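Local coordinates for FOG-3 protein (Caenorhabditis elegans, PDB 5TD6), which specifies sperm fate in the nematode germ line as an RNA-binding multimer, the chain here being its BTG/Tob domain, and may act as a transcription corepressor, at residues F17-R22 with L81-T86; V25-A30 with E71-P76; I58-T61 with C65-S68. The protein carries 2 engineered substitutions. All coordinates share one frame; numbering follows the deposited sequence. Where two conformers were deposited one is given.

All three contacts lie in the BTG/Tob domain and are nested along the chain. Contact 3 sits inside the loop closed by contact 2, which sits inside the loop closed by contact 1. Their centres are 11 to 13 Å apart. Contacts 1 and 2 meet where V25 of helix 22-41 packs on F17 and I20, and where I20 reaches V75. Contacts 1 and 3 share a probable hydrogen bond between P85 O and T60 OG1, and L84 packs on F66. Contacts 2 and 3 touch where the F28 ring reaches F66 O. Together they join loop 17-22, helices 22-41, 65-71 and 77-83, and edge strand 58-59 on one part of the domain.

Contact 1: residues F17-R22 with L81-T86; sequences FGHIPR and LRLLPT
H19, I20 and L83 carry this contact, and all of it is apolar. The CA atoms of H19 and L83 are 8.1 Å apart, so side chains alone bridge the gap. L83 meets both residues of the loop. Its CG lies beside its own backbone N, anti to the carbonyl carbon (chi1 -65°), and its two methyls face the loop 17-22. CD1 does most of the touching. This L83 methyl lies 3.6 Å from I20 CG1 and 3.7 Å from I20 CD1, so the outer arm of the isoleucine runs past it. The two side chains cross obliquely.

H19 adds its CB rather than a ring atom as the nearest point. H19 CB is 3.7 Å from L83 CD1 and 4.1 Å from L83 CD2. L83 CD2 also comes near the H19 imidazole at a slant. H19 is exposed, I20 is buried, and L83 is partly exposed.

No hydrogen bond joins the two segments. R82, the residue before L83, turns its polar end to its own helix, where R82 NH2 makes a weak, long ion pair with D79.

G18 has a positive phi (86°), at which a CB would clash with F17 O. P21 takes the N-cap position of helix 22-41. The CB of F17 points away from the 81-86 segment, and the F17 ring meets W111 of the second subunit, with planes at about 75°. L83 also packs on L16, just before the loop. The contact thus joins the connection between helices 2-13 and 22-41 to the end of helix 77-83, within the helical part of the BTG/Tob fold.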
ATOM      1  N   PHE B  17       5.488   2.403  11.136  1.00 32.69           N
ATOM      2  CA  PHE B  17       4.328   1.798  11.804  1.00 39.93           C
ATOM      3  C   PHE B  17       4.764   0.976  12.990  1.00 40.64           C
ATOM      4  O   PHE B  17       5.648   0.130  12.862  1.00 35.94           O
ATOM      5  CB  PHE B  17       3.523   0.897  10.854  1.00 35.40           C
ATOM      6  CG  PHE B  17       2.827   1.635   9.743  1.00 37.92           C
ATOM      7  CD1 PHE B  17       2.258   2.875   9.964  1.00 40.83           C
ATOM      8  CD2 PHE B  17       2.744   1.076   8.476  1.00 34.02           C
ATOM      9  CE1 PHE B  17       1.611   3.550   8.941  1.00 40.23           C
ATOM     10  CE2 PHE B  17       2.105   1.741   7.442  1.00 35.64           C
ATOM     11  CZ  PHE B  17       1.541   2.986   7.668  1.00 35.79           C
ATOM     12  N   GLY B  18       4.152   1.233  14.141  1.00 46.10           N
ATOM     13  CA  GLY B  18       4.467   0.497  15.348  1.00 41.78           C
ATOM     14  C   GLY B  18       5.645   1.030  16.150  1.00 46.00           C
ATOM     15  O   GLY B  18       5.890   0.563  17.255  1.00 51.15           O
ATOM     16  N   HIS B  19       6.376   1.997  15.605  1.00 38.23           N
ATOM     17  CA  HIS B  19       7.525   2.551  16.305  1.00 38.31           C
ATOM     18  C   HIS B  19       7.325   4.036  16.578  1.00 43.13           C
ATOM     19  O   HIS B  19       8.017   4.621  17.394  1.00 44.87           O
ATOM     20  CB  HIS B  19       8.805   2.326  15.501  1.00 39.42           C
ATOM     21  CG  HIS B  19       9.019   0.897  15.107  1.00 40.76           C
ATOM     22  ND1 HIS B  19       9.416  -0.072  16.004  1.00 37.95           N
ATOM     23  CD2 HIS B  19       8.862   0.267  13.916  1.00 32.13           C
ATOM     24  CE1 HIS B  19       9.510  -1.234  15.381  1.00 40.22           C
ATOM     25  NE2 HIS B  19       9.169  -1.056  14.114  1.00 39.13           N
ATOM     26  N   ILE B  20       6.385   4.638  15.860  1.00 44.30           N
ATOM     27  CA  ILE B  20       5.958   6.002  16.116  1.00 41.52           C
ATOM     28  C   ILE B  20       4.457   5.894  16.300  1.00 44.79           C
ATOM     29  O   ILE B  20       3.813   5.127  15.583  1.00 47.36           O
ATOM     30  CB  ILE B  20       6.353   6.954  14.958  1.00 53.91           C
ATOM     31  CG1 ILE B  20       7.869   7.040  14.833  1.00 57.48           C
ATOM     32  CG2 ILE B  20       5.780   8.364  15.136  1.00 47.51           C
ATOM     33  CD1 ILE B  20       8.317   7.891  13.676  1.00 60.81           C
ATOM     34  N   PRO B  21       3.892   6.609  17.289  1.00 47.01           N
ATOM     35  CA  PRO B  21       2.451   6.467  17.540  1.00 44.07           C
ATOM     36  C   PRO B  21       1.615   6.803  16.307  1.00 44.91           C
ATOM     37  O   PRO B  21       2.105   7.480  15.402  1.00 48.60           O
ATOM     38  CB  PRO B  21       2.190   7.450  18.690  1.00 45.99           C
ATOM     39  CG  PRO B  21       3.516   7.555  19.395  1.00 52.55           C
ATOM     40  CD  PRO B  21       4.561   7.434  18.314  1.00 51.94           C
ATOM     41  N   ARG B  22       0.390   6.282  16.272  1.00 43.26           N
ATOM     42  CA  ARG B  22      -0.500   6.327  15.115  1.00 49.99           C
ATOM     43  C   ARG B  22      -0.785   7.740  14.603  1.00 51.95           C
ATOM     44  O   ARG B  22      -0.763   8.011  13.395  1.00 46.55           O
ATOM     45  CB  ARG B  22      -1.828   5.647  15.481  1.00 60.48           C
ATOM     46  CG  ARG B  22      -2.940   5.779  14.441  1.00 71.79           C
ATOM     47  CD  ARG B  22      -4.334   5.599  15.060  1.00 85.19           C
ATOM     48  NE  ARG B  22      -4.356   4.605  16.138  1.00 99.40           N
ATOM     49  CZ  ARG B  22      -4.732   4.857  17.394  1.00105.79           C
ATOM     50  NH1 ARG B  22      -5.123   6.078  17.747  1.00103.91           N
ATOM     51  NH2 ARG B  22      -4.716   3.889  18.305  1.00108.46           N
ATOM     52  N   LEU B  81      14.426  10.016  11.320  1.00 45.52           N
ATOM     53  CA  LEU B  81      15.766   9.802  10.775  1.00 57.03           C
ATOM     54  C   LEU B  81      16.315   8.420  11.113  1.00 57.91           C
ATOM     55  O   LEU B  81      16.837   7.720  10.241  1.00 62.32           O
ATOM     56  CB  LEU B  81      16.732  10.870  11.297  1.00 67.33           C
ATOM     57  CG  LEU B  81      18.227  10.563  11.118  1.00 67.34           C
ATOM     58  CD1 LEU B  81      18.685  10.894   9.702  1.00 66.80           C
ATOM     59  CD2 LEU B  81      19.085  11.280  12.162  1.00 60.13           C
ATOM     60  N   ARG B  82      16.179   8.016  12.372  1.00 59.71           N
ATOM     61  CA  ARG B  82      16.750   6.745  12.797  1.00 59.40           C
ATOM     62  C   ARG B  82      15.980   5.535  12.230  1.00 60.01           C
ATOM     63  O   ARG B  82      16.585   4.495  11.969  1.00 57.59           O
ATOM     64  CB  ARG B  82      16.824   6.666  14.327  1.00 59.41           C
ATOM     65  CG  ARG B  82      15.493   6.713  15.053  1.00 66.82           C
ATOM     66  CD  ARG B  82      15.666   6.510  16.564  1.00 72.69           C
ATOM     67  NE  ARG B  82      14.486   6.970  17.295  1.00 80.16           N
ATOM     68  CZ  ARG B  82      13.434   6.210  17.589  1.00 85.05           C
ATOM     69  NH1 ARG B  82      13.405   4.932  17.226  1.00 85.84           N
ATOM     70  NH2 ARG B  82      12.410   6.725  18.257  1.00 83.77           N
ATOM     71  N   LEU B  83      14.668   5.671  12.026  1.00 47.16           N
ATOM     72  CA  LEU B  83      13.851   4.536  11.577  1.00 40.13           C
ATOM     73  C   LEU B  83      13.898   4.288  10.058  1.00 49.60           C
ATOM     74  O   LEU B  83      13.605   3.186   9.593  1.00 50.66           O
ATOM     75  CB  LEU B  83      12.398   4.726  12.018  1.00 38.21           C
ATOM     76  CG  LEU B  83      12.150   4.718  13.528  1.00 46.40           C
ATOM     77  CD1 LEU B  83      10.706   5.078  13.840  1.00 48.67           C
ATOM     78  CD2 LEU B  83      12.503   3.363  14.128  1.00 41.93           C
ATOM     79  N   LEU B  84      14.252   5.307   9.286  1.00 54.26           N
ATOM     80  CA  LEU B  84      14.336   5.150   7.839  1.00 50.94           C
ATOM     81  C   LEU B  84      15.683   4.542   7.462  1.00 59.91           C
ATOM     82  O   LEU B  84      16.660   4.692   8.197  1.00 53.41           O
ATOM     83  CB  LEU B  84      14.134   6.494   7.135  1.00 44.45           C
ATOM     84  CG  LEU B  84      12.785   7.173   7.358  1.00 46.24           C
ATOM     85  CD1 LEU B  84      12.618   8.361   6.416  1.00 53.51           C
ATOM     86  CD2 LEU B  84      11.654   6.159   7.161  1.00 44.69           C
ATOM     87  N   PRO B  85      15.737   3.836   6.324  1.00 65.47           N
ATOM     88  CA  PRO B  85      17.015   3.332   5.808  1.00 63.01           C
ATOM     89  C   PRO B  85      17.926   4.475   5.376  1.00 54.39           C
ATOM     90  O   PRO B  85      17.434   5.527   4.998  1.00 50.57           O
ATOM     91  CB  PRO B  85      16.595   2.483   4.604  1.00 67.97           C
ATOM     92  CG  PRO B  85      15.295   3.085   4.163  1.00 66.15           C
ATOM     93  CD  PRO B  85      14.612   3.509   5.429  1.00 68.35           C
ATOM     94  N   THR B  86      19.238   4.281   5.433  1.00 62.07           N
ATOM     95  CA  THR B  86      20.153   5.334   5.014  1.00 57.77           C
ATOM     96  C   THR B  86      20.439   5.232   3.515  1.00 51.38           C
ATOM     97  O   THR B  86      20.638   4.141   2.987  1.00 52.89           O
ATOM     98  CB  THR B  86      21.479   5.289   5.810  1.00 57.70           C
ATOM     99  OG1 THR B  86      22.294   4.203   5.343  1.00 65.16           O
ATOM    100  CG2 THR B  86      21.204   5.110   7.290  1.00 53.92           C
TER

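Contact 2: residues V25-A30 with E71-P76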
ATOM      1  N   VAL B  25       2.427   9.601  12.940  1.00 49.66           N
ATOM      2  CA  VAL B  25       2.697   8.940  11.658  1.00 42.72           C
ATOM      3  C   VAL B  25       1.703   9.391  10.582  1.00 45.31           C
ATOM      4  O   VAL B  25       2.088   9.657   9.436  1.00 44.54           O
ATOM      5  CB  VAL B  25       2.637   7.396  11.770  1.00 46.25           C
ATOM      6  CG1 VAL B  25       2.691   6.756  10.387  1.00 47.14           C
ATOM      7  CG2 VAL B  25       3.779   6.888  12.604  1.00 50.07           C
ATOM      8  N   GLY B  26       0.428   9.484  10.954  1.00 40.71           N
ATOM      9  CA  GLY B  26      -0.602   9.888  10.006  1.00 41.21           C
ATOM     10  C   GLY B  26      -0.403  11.299   9.488  1.00 43.71           C
ATOM     11  O   GLY B  26      -0.703  11.617   8.325  1.00 47.73           O
ATOM     12  N   ILE B  27       0.118  12.155  10.353  1.00 47.85           N
ATOM     13  CA  ILE B  27       0.289  13.562  10.024  1.00 53.26           C
ATOM     14  C   ILE B  27       1.580  13.707   9.230  1.00 53.17           C
ATOM     15  O   ILE B  27       1.686  14.524   8.317  1.00 42.35           O
ATOM     16  CB  ILE B  27       0.286  14.436  11.308  1.00 55.48           C
ATOM     17  CG1 ILE B  27      -1.100  14.385  11.952  1.00 55.55           C
ATOM     18  CG2 ILE B  27       0.658  15.884  11.009  1.00 58.98           C
ATOM     19  CD1 ILE B  27      -1.173  14.998  13.318  1.00 66.34           C
ATOM     20  N   PHE B  28       2.557  12.879   9.567  1.00 48.43           N
ATOM     21  CA  PHE B  28       3.777  12.816   8.787  1.00 42.81           C
ATOM     22  C   PHE B  28       3.483  12.399   7.344  1.00 41.65           C
ATOM     23  O   PHE B  28       4.010  12.986   6.399  1.00 39.98           O
ATOM     24  CB  PHE B  28       4.756  11.848   9.428  1.00 41.93           C
ATOM     25  CG  PHE B  28       5.917  11.504   8.558  1.00 37.13           C
ATOM     26  CD1 PHE B  28       7.038  12.326   8.511  1.00 36.41           C
ATOM     27  CD2 PHE B  28       5.890  10.358   7.775  1.00 34.58           C
ATOM     28  CE1 PHE B  28       8.130  11.994   7.711  1.00 41.34           C
ATOM     29  CE2 PHE B  28       6.973  10.022   6.965  1.00 37.54           C
ATOM     30  CZ  PHE B  28       8.093  10.840   6.926  1.00 37.35           C
ATOM     31  N   GLY B  29       2.639  11.389   7.174  1.00 39.26           N
ATOM     32  CA  GLY B  29       2.352  10.893   5.842  1.00 34.35           C
ATOM     33  C   GLY B  29       1.580  11.914   5.024  1.00 43.63           C
ATOM     34  O   GLY B  29       1.773  12.051   3.811  1.00 38.63           O
ATOM     35  N   ALA B  30       0.689  12.638   5.691  1.00 44.62           N
ATOM     36  CA  ALA B  30      -0.102  13.656   5.010  1.00 49.61           C
ATOM     37  C   ALA B  30       0.805  14.784   4.530  1.00 41.26           C
ATOM     38  O   ALA B  30       0.711  15.222   3.388  1.00 43.45           O
ATOM     39  CB  ALA B  30      -1.184  14.189   5.921  1.00 51.80           C
ATOM     40  N   GLU B  71       9.002  17.463  11.332  1.00 54.51           N
ATOM     41  CA  GLU B  71       8.803  18.736  12.021  1.00 54.57           C
ATOM     42  C   GLU B  71       7.340  19.166  11.983  1.00 57.45           C
ATOM     43  O   GLU B  71       6.756  19.490  13.017  1.00 59.57           O
ATOM     44  CB  GLU B  71       9.693  19.814  11.388  1.00 56.68           C
ATOM     45  CG  GLU B  71       9.707  21.150  12.113  1.00 63.60           C
ATOM     46  CD  GLU B  71       9.889  22.321  11.159  1.00 68.54           C
ATOM     47  OE1 GLU B  71      11.026  22.812  11.014  1.00 57.32           O
ATOM     48  OE2 GLU B  71       8.887  22.749  10.542  1.00 83.04           O
ATOM     49  N   GLU B  72       6.740  19.134  10.796  1.00 51.70           N
ATOM     50  CA  GLU B  72       5.353  19.571  10.616  1.00 62.23           C
ATOM     51  C   GLU B  72       4.354  18.704  11.380  1.00 68.33           C
ATOM     52  O   GLU B  72       3.191  19.073  11.523  1.00 68.72           O
ATOM     53  CB  GLU B  72       4.975  19.577   9.126  1.00 70.35           C
ATOM     54  CG  GLU B  72       5.431  20.803   8.346  1.00 81.44           C
ATOM     55  CD  GLU B  72       4.896  22.102   8.923  1.00 93.14           C
ATOM     56  OE1 GLU B  72       3.686  22.167   9.241  1.00 94.21           O
ATOM     57  OE2 GLU B  72       5.696  23.054   9.074  1.00 98.51           O
ATOM     58  N   ALA B  73       4.808  17.551  11.860  1.00 67.09           N
ATOM     59  CA  ALA B  73       3.916  16.591  12.503  1.00 71.62           C
ATOM     60  C   ALA B  73       4.203  16.451  13.995  1.00 75.85           C
ATOM     61  O   ALA B  73       3.682  15.549  14.657  1.00 78.39           O
ATOM     62  CB  ALA B  73       4.025  15.227  11.814  1.00 62.30           C
ATOM     63  N   GLY B  74       5.049  17.332  14.518  1.00 72.21           N
ATOM     64  CA  GLY B  74       5.375  17.323  15.933  1.00 72.67           C
ATOM     65  C   GLY B  74       6.385  16.261  16.317  1.00 75.59           C
ATOM     66  O   GLY B  74       6.916  16.255  17.429  1.00 76.37           O
ATOM     67  N   VAL B  75       6.654  15.357  15.384  1.00 75.19           N
ATOM     68  CA  VAL B  75       7.619  14.296  15.614  1.00 72.98           C
ATOM     69  C   VAL B  75       9.035  14.831  15.496  1.00 67.90           C
ATOM     70  O   VAL B  75       9.397  15.376  14.451  1.00 70.36           O
ATOM     71  CB  VAL B  75       7.442  13.149  14.606  1.00 71.05           C
ATOM     72  CG1 VAL B  75       7.862  11.828  15.230  1.00 68.32           C
ATOM     73  CG2 VAL B  75       6.001  13.095  14.124  1.00 69.24           C
ATOM     74  N   PRO B  76       9.832  14.687  16.565  1.00 62.52           N
ATOM     75  CA  PRO B  76      11.266  14.984  16.491  1.00 66.21           C
ATOM     76  C   PRO B  76      11.900  14.312  15.276  1.00 68.85           C
ATOM     77  O   PRO B  76      11.870  13.086  15.173  1.00 73.00           O
ATOM     78  CB  PRO B  76      11.819  14.398  17.792  1.00 65.76           C
ATOM     79  CG  PRO B  76      10.668  14.426  18.734  1.00 67.66           C
ATOM     80  CD  PRO B  76       9.434  14.199  17.898  1.00 68.27           C
TER
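The backbones approach closely at F28 and A73, whose CA atoms are 5.3 Å apart, where a type I beta turn from E71 to G74 lies against helix 22-41. The turn is closed by G74 N bonding to E71 O. Helical bonds run from G29 N to V25 O and from A30 N to G26 O. G74, the last residue of the turn, has a positive phi (79°), which favours glycine.

A73 is the centre of the side-chain contact. Its methyl points at the helix and meets two successive residues. A73 CB is 3.5 Å from I27 CG2 and 3.6 Å from F28 N, so it touches both a side-chain branch and the helix backbone. The A73 methyl also comes to 4.2 Å from F28 CB.

I27 uses its short branch. Its CG2 stands anti to the backbone N, beside the carbonyl carbon, while CG1 lies beside the N (chi1 -66°). That places CG2 over the turn, where it also lies 3.7 Å from A73 CA. It further comes near the backbone oxygen of the residue before A73, with I27 CG2 4.1 Å from E72 O.

F28 joins mainly through its backbone and CB. Its ring leads away from the turn to pack on L16, V12 and C13. V75 also turns toward the helix and packs on P24, one turn earlier than F28, and on I20. The E72 side chain leads away from this segment of the helix and touches E31 further along it.

No hydrogen bond or charge pair crosses the contact. Across these segments it is apolar and centred on the A73 methyl, so dispersion and the exclusion of water are what these groups offer.

Contact 3: residues I58-T61 with C65-S68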
ATOM      1  N   ILE B  58      13.906  10.872  -4.757  1.00 39.17           N
ATOM      2  CA  ILE B  58      14.247  11.337  -3.420  0.53 43.02           C
ATOM      3  C   ILE B  58      15.179  10.349  -2.747  1.00 41.52           C
ATOM      4  O   ILE B  58      15.270   9.186  -3.136  1.00 43.86           O
ATOM      5  CB  ILE B  58      13.008  11.561  -2.525  0.53 41.54           C
ATOM      6  CG1 ILE B  58      12.239  10.257  -2.316  0.53 39.87           C
ATOM      7  CG2 ILE B  58      12.117  12.661  -3.097  0.53 42.08           C
ATOM      8  CD1 ILE B  58      10.949  10.438  -1.553  0.53 38.21           C
ATOM      9  N   ASN B  59      15.920  10.859  -1.768  1.00 45.03           N
ATOM     10  CA  ASN B  59      16.946  10.119  -1.029  1.00 42.31           C
ATOM     11  C   ASN B  59      16.621  10.175   0.463  1.00 45.43           C
ATOM     12  O   ASN B  59      16.479  11.263   1.027  1.00 44.97           O
ATOM     13  CB  ASN B  59      18.321  10.720  -1.328  1.00 47.27           C
ATOM     14  CG  ASN B  59      19.472   9.951  -0.686  1.00 46.55           C
ATOM     15  OD1 ASN B  59      19.525   9.754   0.536  1.00 43.50           O
ATOM     16  ND2 ASN B  59      20.410   9.520  -1.521  1.00 41.12           N
ATOM     17  N   THR B  60      16.494   9.015   1.106  1.00 42.17           N
ATOM     18  CA  THR B  60      16.030   8.978   2.493  1.00 42.34           C
ATOM     19  C   THR B  60      16.978   9.695   3.462  1.00 49.23           C
ATOM     20  O   THR B  60      16.594  10.053   4.583  1.00 49.61           O
ATOM     21  CB  THR B  60      15.826   7.533   2.986  1.00 46.67           C
ATOM     22  OG1 THR B  60      17.057   6.808   2.892  1.00 47.94           O
ATOM     23  CG2 THR B  60      14.738   6.827   2.162  1.00 38.88           C
ATOM     24  N   THR B  61      18.209   9.916   3.026  1.00 46.17           N
ATOM     25  CA  THR B  61      19.175  10.614   3.860  1.00 53.04           C
ATOM     26  C   THR B  61      19.276  12.096   3.503  1.00 58.15           C
ATOM     27  O   THR B  61      19.154  12.962   4.373  1.00 56.09           O
ATOM     28  CB  THR B  61      20.570   9.982   3.736  1.00 55.36           C
ATOM     29  OG1 THR B  61      20.549   8.660   4.293  1.00 52.58           O
ATOM     30  CG2 THR B  61      21.597  10.830   4.472  1.00 58.24           C
ATOM     31  N   CYS B  65      12.825  16.551   2.597  1.00 35.36           N
ATOM     32  CA  CYS B  65      11.396  16.399   2.777  1.00 39.59           C
ATOM     33  C   CYS B  65      11.065  15.503   3.972  1.00 42.18           C
ATOM     34  O   CYS B  65      10.050  15.693   4.628  1.00 44.09           O
ATOM     35  CB  CYS B  65      10.741  15.847   1.502  1.00 37.71           C
ATOM     36  SG  CYS B  65      11.328  14.232   0.936  1.00 46.68           S
ATOM     37  N   PHE B  66      11.916  14.532   4.272  1.00 38.98           N
ATOM     38  CA  PHE B  66      11.619  13.671   5.413  1.00 38.52           C
ATOM     39  C   PHE B  66      11.668  14.417   6.756  1.00 37.04           C
ATOM     40  O   PHE B  66      10.731  14.321   7.551  1.00 41.72           O
ATOM     41  CB  PHE B  66      12.569  12.483   5.419  1.00 39.48           C
ATOM     42  CG  PHE B  66      12.402  11.610   4.215  1.00 40.78           C
ATOM     43  CD1 PHE B  66      11.295  10.785   4.102  1.00 47.22           C
ATOM     44  CD2 PHE B  66      13.314  11.652   3.180  1.00 42.45           C
ATOM     45  CE1 PHE B  66      11.112   9.996   2.986  1.00 52.62           C
ATOM     46  CE2 PHE B  66      13.141  10.849   2.059  1.00 46.25           C
ATOM     47  CZ  PHE B  66      12.040  10.025   1.962  1.00 44.44           C
ATOM     48  N   ALA B  67      12.743  15.165   6.994  1.00 40.12           N
ATOM     49  CA  ALA B  67      12.902  15.904   8.254  1.00 41.59           C
ATOM     50  C   ALA B  67      11.852  17.001   8.402  1.00 42.67           C
ATOM     51  O   ALA B  67      11.279  17.192   9.474  1.00 48.11           O
ATOM     52  CB  ALA B  67      14.299  16.505   8.348  1.00 33.26           C
ATOM     53  N   SER B  68      11.605  17.729   7.325  1.00 38.73           N
ATOM     54  CA  SER B  68      10.634  18.811   7.385  1.00 40.59           C
ATOM     55  C   SER B  68       9.212  18.266   7.530  1.00 38.51           C
ATOM     56  O   SER B  68       8.386  18.879   8.180  1.00 41.00           O
ATOM     57  CB  SER B  68      10.759  19.702   6.151  1.00 45.90           C
ATOM     58  OG  SER B  68      10.336  19.007   5.005  1.00 60.91           O
TER
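F66 reaches the 58-61 segment because its CG stands anti to the carbonyl carbon, beside the backbone N (chi1 -63°), while I58 has CG1 between its backbone N and carbonyl carbon (chi1 62°). In the I58 conformer given, one of two deposited, I58 CD1 lies 3.7 Å from F66 CZ, and the side chains cross at about a right angle. I58 CG2 is 4.4 Å from C65 SG.

The backbone beyond I58 also meets the ring. N59 O sits at the ring edge, near its plane, 3.5 Å from F66 CE2. T60 CA lies obliquely, also 3.5 Å from F66 CE2. From the same helix as F66, C65 SG lies 3.9 Å above one ring face, offset toward the rim.

Strand 58-59 ends here in an Asx turn: N59 OD1 accepts from T61 N at 2.8 Å in the carbonyl plane. N59 OD1 also accepts from T62 N, in the short connection to helix 65-71. An alanine at F66 would remove the ring that I58 CD1 and T60 CA rest on, and is likely to leave a gap between strand end and helix. T60 OG1 hydrogen-bonds to M88 N and makes a probable, unusually short hydrogen bond to P85 O, tying the strand end to the segment that leads into strand 89-93.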